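Local coordinates for STIV B116 (Sulfolobus turreted icosahedral virus, PDB 2J85), which probably binds DNA, as a small dimeric protein of a family shared by diverse crenarchaeal viruses, at residues A[49-61]-A[84-98]. Residues are numbered along the deposited sequence; the frame is centred on the assembly and turned at random.
Sequences IGHDSTINLVNTL and IMISQRLEEGKVLSD
Leu57, on helix 52-62, meets four side chains of segment 84-98 through its two methyl branches and illustrates how one leucine can fasten both a strand and the loop that leaves it. Its CD2 lies 3.7 Å from Ile84 CD1, while its CD1 is 3.7 Å from Leu90 CD1 and 3.9 Å from Leu96 CD1, with Ile86 CD1 slightly farther off. The Leu90 side chain runs across Leu57 at nearly a right angle, and its CD1 also rests against Ser53 O. The extended arm of Ile84 (chi1 -177°, chi2 178°) brings CD1 against Leu57 CD2 and, at 3.8 Å, Val58 CG2. The CG2 branch of Ile84 meets Ile49 CD1 and Thr54 CG2, each at 4.0 Å, at the start of 49-61.

A polar group lies at the N-terminal end of the helix. Glu92, the centre of an inverse gamma turn, folds back at chi2 (-87°) and brings its carboxylate over Ser53, whose OG is modelled as donating to Glu92 OE1, although crowding there makes the bond's details doubtful. A water donates to Glu92 OE2 (2.7 Å) and accepts a longer bond from Asp52 N. At the other end, Thr60 CG2 packs near Leu96 O. Less favourably, Asp98 OD2 sits 3.4 Å from Thr60 O, acceptor against acceptor, and Asp98 OD1 has just a weak, long ion pair to Lys102.

Farther out, Met104 of helix 98-106 touches Ile86 and Leu90, and Phe112 of strand 110-117 touches Ile84 and Leu61. Apolar packing thus joins helix 52-62 to the sheet and its outgoing loop, while the Glu92 carboxylate near the helix's amide end would probably interact favourably with the helix dipole, a gain that the like charge of Asp52 probably offsets in part.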
loop_
_atom_site.group_PDB
_atom_site.type_symbol
_atom_site.label_atom_id
_atom_site.label_comp_id
_atom_site.label_asym_id
_atom_site.label_seq_id
_atom_site.Cartn_x
_atom_site.Cartn_y
_atom_site.Cartn_z
ATOM N N ILE A 49 -1.473 3.133 -14.988
ATOM C CA ILE A 49 -2.893 2.984 -14.697
ATOM C C ILE A 49 -3.472 2.094 -15.773
ATOM O O ILE A 49 -3.502 2.466 -16.963
ATOM C CB ILE A 49 -3.621 4.332 -14.633
ATOM C CG1 ILE A 49 -3.269 5.034 -13.305
ATOM C CG2 ILE A 49 -5.131 4.129 -14.737
ATOM C CD1 ILE A 49 -3.634 6.470 -13.259
ATOM N N GLY A 50 -3.895 0.904 -15.346
ATOM C CA GLY A 50 -4.335 -0.156 -16.248
ATOM C C GLY A 50 -5.791 -0.125 -16.692
ATOM O O GLY A 50 -6.159 -0.865 -17.597
ATOM N N HIS A 51 -6.621 0.717 -16.074
ATOM C CA HIS A 51 -8.066 0.731 -16.373
ATOM C C HIS A 51 -8.574 2.044 -16.981
ATOM O O HIS A 51 -8.201 3.136 -16.547
ATOM C CB HIS A 51 -8.854 0.406 -15.110
ATOM C CG HIS A 51 -8.524 -0.937 -14.538
ATOM N ND1 HIS A 51 -9.041 -2.109 -15.049
ATOM C CD2 HIS A 51 -7.700 -1.296 -13.525
ATOM C CE1 HIS A 51 -8.560 -3.130 -14.364
ATOM N NE2 HIS A 51 -7.745 -2.665 -13.435
ATOM N N ASP A 52 -9.447 1.902 -17.982
ATOM C CA ASP A 52 -10.031 3.039 -18.713
ATOM C C ASP A 52 -10.832 3.997 -17.819
ATOM O O ASP A 52 -10.834 5.204 -18.059
ATOM C CB ASP A 52 -10.921 2.540 -19.874
ATOM C CG ASP A 52 -10.155 2.373 -21.196
ATOM O OD1 ASP A 52 -9.113 3.042 -21.398
ATOM O OD2 ASP A 52 -10.616 1.588 -22.059
ATOM N N SER A 53 -11.501 3.473 -16.791
ATOM C CA SER A 53 -12.330 4.319 -15.916
ATOM C C SER A 53 -11.467 5.347 -15.172
ATOM O O SER A 53 -11.837 6.511 -15.046
ATOM C CB SER A 53 -13.120 3.476 -14.905
ATOM O OG SER A 53 -13.167 2.118 -15.292
ATOM N N THR A 54 -10.318 4.893 -14.683
ATOM C CA THR A 54 -9.392 5.742 -13.948
ATOM C C THR A 54 -8.689 6.679 -14.915
ATOM O O THR A 54 -8.551 7.870 -14.648
ATOM C CB THR A 54 -8.362 4.897 -13.187
ATOM O OG1 THR A 54 -9.051 3.928 -12.383
ATOM C CG2 THR A 54 -7.469 5.781 -12.300
ATOM N N ILE A 55 -8.271 6.135 -16.052
ATOM C CA ILE A 55 -7.718 6.930 -17.144
ATOM C C ILE A 55 -8.657 8.045 -17.610
ATOM O O ILE A 55 -8.233 9.173 -17.759
ATOM C CB ILE A 55 -7.330 6.015 -18.332
ATOM C CG1 ILE A 55 -6.036 5.257 -18.001
ATOM C CG2 ILE A 55 -7.184 6.818 -19.637
ATOM C CD1 ILE A 55 -4.808 6.157 -17.780
ATOM N N ASN A 56 -9.925 7.730 -17.840
ATOM C CA ASN A 56 -10.896 8.748 -18.260
ATOM C C ASN A 56 -11.085 9.826 -17.193
ATOM O O ASN A 56 -11.133 11.005 -17.512
ATOM C CB ASN A 56 -12.258 8.143 -18.622
ATOM C CG ASN A 56 -12.209 7.209 -19.839
ATOM O OD1 ASN A 56 -13.133 6.416 -20.047
ATOM N ND2 ASN A 56 -11.134 7.279 -20.624
ATOM N N LEU A 57 -11.186 9.424 -15.932
ATOM C CA LEU A 57 -11.245 10.383 -14.817
ATOM C C LEU A 57 -10.035 11.340 -14.780
ATOM O O LEU A 57 -10.183 12.555 -14.595
ATOM C CB LEU A 57 -11.318 9.622 -13.488
ATOM C CG LEU A 57 -11.735 10.430 -12.254
ATOM C CD1 LEU A 57 -12.567 9.558 -11.316
ATOM C CD2 LEU A 57 -10.532 10.989 -11.544
ATOM N N VAL A 58 -8.836 10.785 -14.941
ATOM C CA VAL A 58 -7.609 11.586 -14.894
ATOM C C VAL A 58 -7.571 12.544 -16.075
ATOM O O VAL A 58 -7.222 13.717 -15.916
ATOM C CB VAL A 58 -6.335 10.683 -14.857
ATOM C CG1 VAL A 58 -5.063 11.513 -15.005
ATOM C CG2 VAL A 58 -6.300 9.872 -13.549
ATOM N N ASN A 59 -7.950 12.042 -17.247
ATOM C CA ASN A 59 -7.987 12.859 -18.459
ATOM C C ASN A 59 -8.984 13.994 -18.359
ATOM O O ASN A 59 -8.676 15.131 -18.731
ATOM C CB ASN A 59 -8.247 12.008 -19.698
ATOM C CG ASN A 59 -7.020 11.180 -20.112
ATOM O OD1 ASN A 59 -7.131 10.236 -20.896
ATOM N ND2 ASN A 59 -5.852 11.520 -19.570
ATOM N N THR A 60 -10.156 13.713 -17.816
ATOM C CA THR A 60 -11.143 14.762 -17.607
ATOM C C THR A 60 -10.607 15.801 -16.614
ATOM O O THR A 60 -10.650 17.003 -16.859
ATOM C CB THR A 60 -12.477 14.181 -17.115
ATOM O OG1 THR A 60 -12.981 13.273 -18.104
ATOM C CG2 THR A 60 -13.507 15.288 -16.868
ATOM N N LEU A 61 -10.074 15.311 -15.509
ATOM C CA LEU A 61 -9.587 16.160 -14.436
ATOM C C LEU A 61 -8.420 17.057 -14.845
ATOM O O LEU A 61 -8.413 18.249 -14.554
ATOM C CB LEU A 61 -9.153 15.279 -13.269
ATOM C CG LEU A 61 -8.743 16.049 -12.036
ATOM C CD1 LEU A 61 -9.975 16.761 -11.498
ATOM C CD2 LEU A 61 -8.184 15.103 -11.045
ATOM N N ILE A 84 -3.067 8.376 -7.637
ATOM C CA ILE A 84 -4.487 8.713 -7.485
ATOM C C ILE A 84 -5.193 7.551 -6.764
ATOM O O ILE A 84 -5.171 6.404 -7.228
ATOM C CB ILE A 84 -5.188 9.024 -8.841
ATOM C CG1 ILE A 84 -6.656 9.433 -8.604
ATOM C CG2 ILE A 84 -5.082 7.845 -9.799
ATOM C CD1 ILE A 84 -7.446 9.821 -9.876
HETATM N N MSE A 85 -5.817 7.870 -5.629
HETATM C CA MSE A 85 -6.491 6.879 -4.814
HETATM C C MSE A 85 -7.981 7.148 -4.858
HETATM O O MSE A 85 -8.433 8.200 -4.438
HETATM C CB MSE A 85 -6.002 6.954 -3.372
HETATM C CG MSE A 85 -4.496 6.914 -3.217
HETATM SE SE MSE A 85 -3.785 5.276 -2.444
HETATM C CE MSE A 85 -4.659 4.090 -3.745
ATOM N N ILE A 86 -8.737 6.194 -5.379
ATOM C CA ILE A 86 -10.194 6.262 -5.344
ATOM C C ILE A 86 -10.711 5.237 -4.330
ATOM O O ILE A 86 -10.288 4.089 -4.355
ATOM C CB ILE A 86 -10.790 6.011 -6.751
ATOM C CG1 ILE A 86 -10.098 6.927 -7.779
ATOM C CG2 ILE A 86 -12.294 6.260 -6.749
ATOM C CD1 ILE A 86 -10.298 6.509 -9.225
ATOM N N SER A 87 -11.588 5.675 -3.423
ATOM C CA SER A 87 -12.286 4.765 -2.480
ATOM C C SER A 87 -13.277 3.834 -3.213
ATOM O O SER A 87 -13.095 2.611 -3.246
ATOM C CB SER A 87 -13.048 5.522 -1.369
ATOM O OG SER A 87 -12.779 6.910 -1.343
ATOM N N GLN A 88 -14.321 4.420 -3.795
ATOM C CA GLN A 88 -15.334 3.645 -4.508
ATOM C C GLN A 88 -14.743 3.072 -5.794
ATOM O O GLN A 88 -13.882 3.699 -6.419
ATOM C CB GLN A 88 -16.566 4.512 -4.824
ATOM C CG GLN A 88 -16.384 5.581 -5.939
ATOM C CD GLN A 88 -17.679 6.375 -6.215
ATOM O OE1 GLN A 88 -18.379 6.797 -5.281
ATOM N NE2 GLN A 88 -18.005 6.563 -7.498
ATOM N N ARG A 89 -15.199 1.883 -6.184
ATOM C CA ARG A 89 -14.794 1.289 -7.457
ATOM C C ARG A 89 -15.633 1.912 -8.570
ATOM O O ARG A 89 -16.834 1.651 -8.656
ATOM C CB ARG A 89 -14.984 -0.231 -7.440
ATOM C CG ARG A 89 -14.078 -0.973 -6.463
ATOM C CD ARG A 89 -14.515 -2.437 -6.286
ATOM N NE ARG A 89 -13.777 -3.107 -5.213
ATOM C CZ ARG A 89 -13.939 -4.379 -4.848
ATOM N NH1 ARG A 89 -14.823 -5.163 -5.464
ATOM N NH2 ARG A 89 -13.209 -4.875 -3.850
ATOM N N LEU A 90 -14.996 2.732 -9.409
ATOM C CA LEU A 90 -15.663 3.432 -10.521
ATOM C C LEU A 90 -16.418 2.501 -11.489
ATOM O O LEU A 90 -15.973 1.386 -11.767
ATOM C CB LEU A 90 -14.630 4.225 -11.337
ATOM C CG LEU A 90 -13.869 5.388 -10.696
ATOM C CD1 LEU A 90 -12.778 5.861 -11.645
ATOM C CD2 LEU A 90 -14.801 6.536 -10.326
ATOM N N GLU A 91 -17.545 2.987 -12.013
ATOM C CA GLU A 91 -18.339 2.253 -13.006
ATOM C C GLU A 91 -17.630 2.226 -14.364
ATOM O O GLU A 91 -17.247 3.287 -14.880
ATOM C CB GLU A 91 -19.712 2.907 -13.189
ATOM C CG GLU A 91 -20.584 2.944 -11.939
ATOM C CD GLU A 91 -22.074 2.892 -12.267
ATOM O OE1 GLU A 91 -22.534 1.837 -12.754
ATOM O OE2 GLU A 91 -22.781 3.896 -12.035
ATOM N N GLU A 92 -17.458 1.032 -14.944
ATOM C CA GLU A 92 -16.826 0.904 -16.272
ATOM C C GLU A 92 -17.841 1.275 -17.359
ATOM O O GLU A 92 -18.558 0.420 -17.866
ATOM C CB GLU A 92 -16.240 -0.510 -16.520
ATOM C CG GLU A 92 -14.871 -0.801 -15.832
ATOM C CD GLU A 92 -13.630 -0.381 -16.651
ATOM O OE1 GLU A 92 -13.712 0.578 -17.446
ATOM O OE2 GLU A 92 -12.553 -1.001 -16.475
ATOM N N GLY A 93 -17.885 2.565 -17.695
ATOM C CA GLY A 93 -18.780 3.091 -18.727
ATOM C C GLY A 93 -19.314 4.480 -18.409
ATOM O O GLY A 93 -19.484 5.307 -19.309
ATOM N N LYS A 94 -19.581 4.732 -17.127
ATOM C CA LYS A 94 -20.141 6.006 -16.671
ATOM C C LYS A 94 -19.205 7.182 -16.943
ATOM O O LYS A 94 -18.169 7.320 -16.299
ATOM C CB LYS A 94 -20.452 5.935 -15.171
ATOM C CG LYS A 94 -21.158 7.167 -14.596
ATOM C CD LYS A 94 -21.613 6.921 -13.155
ATOM C CE LYS A 94 -23.071 7.331 -12.929
ATOM N NZ LYS A 94 -23.676 6.682 -11.720
ATOM N N VAL A 95 -19.584 8.021 -17.902
ATOM C CA VAL A 95 -18.867 9.256 -18.188
ATOM C C VAL A 95 -19.171 10.302 -17.110
ATOM O O VAL A 95 -20.325 10.685 -16.910
ATOM C CB VAL A 95 -19.240 9.801 -19.582
ATOM C CG1 VAL A 95 -18.670 11.194 -19.801
ATOM C CG2 VAL A 95 -18.754 8.846 -20.655
ATOM N N LEU A 96 -18.118 10.752 -16.424
ATOM C CA LEU A 96 -18.232 11.735 -15.345
ATOM C C LEU A 96 -17.946 13.140 -15.872
ATOM O O LEU A 96 -17.014 13.338 -16.647
ATOM C CB LEU A 96 -17.260 11.400 -14.205
ATOM C CG LEU A 96 -17.264 9.954 -13.685
ATOM C CD1 LEU A 96 -16.224 9.764 -12.587
ATOM C CD2 LEU A 96 -18.646 9.549 -13.187
ATOM N N SER A 97 -18.768 14.104 -15.462
ATOM C CA SER A 97 -18.520 15.508 -15.762
ATOM C C SER A 97 -17.465 16.005 -14.786
ATOM O O SER A 97 -17.229 15.366 -13.760
ATOM C CB SER A 97 -19.806 16.324 -15.610
ATOM O OG SER A 97 -20.116 16.530 -14.245
ATOM N N ASP A 98 -16.835 17.140 -15.084
ATOM C CA ASP A 98 -15.816 17.688 -14.181
ATOM C C ASP A 98 -16.442 18.129 -12.849
ATOM O O ASP A 98 -15.758 18.180 -11.825
ATOM C CB ASP A 98 -15.034 18.840 -14.836
ATOM C CG ASP A 98 -13.539 18.816 -14.482
ATOM O OD1 ASP A 98 -13.172 18.357 -13.375
ATOM O OD2 ASP A 98 -12.722 19.249 -15.321
HETATM O O HOH W 1 -10.757 -1.085 -18.455
#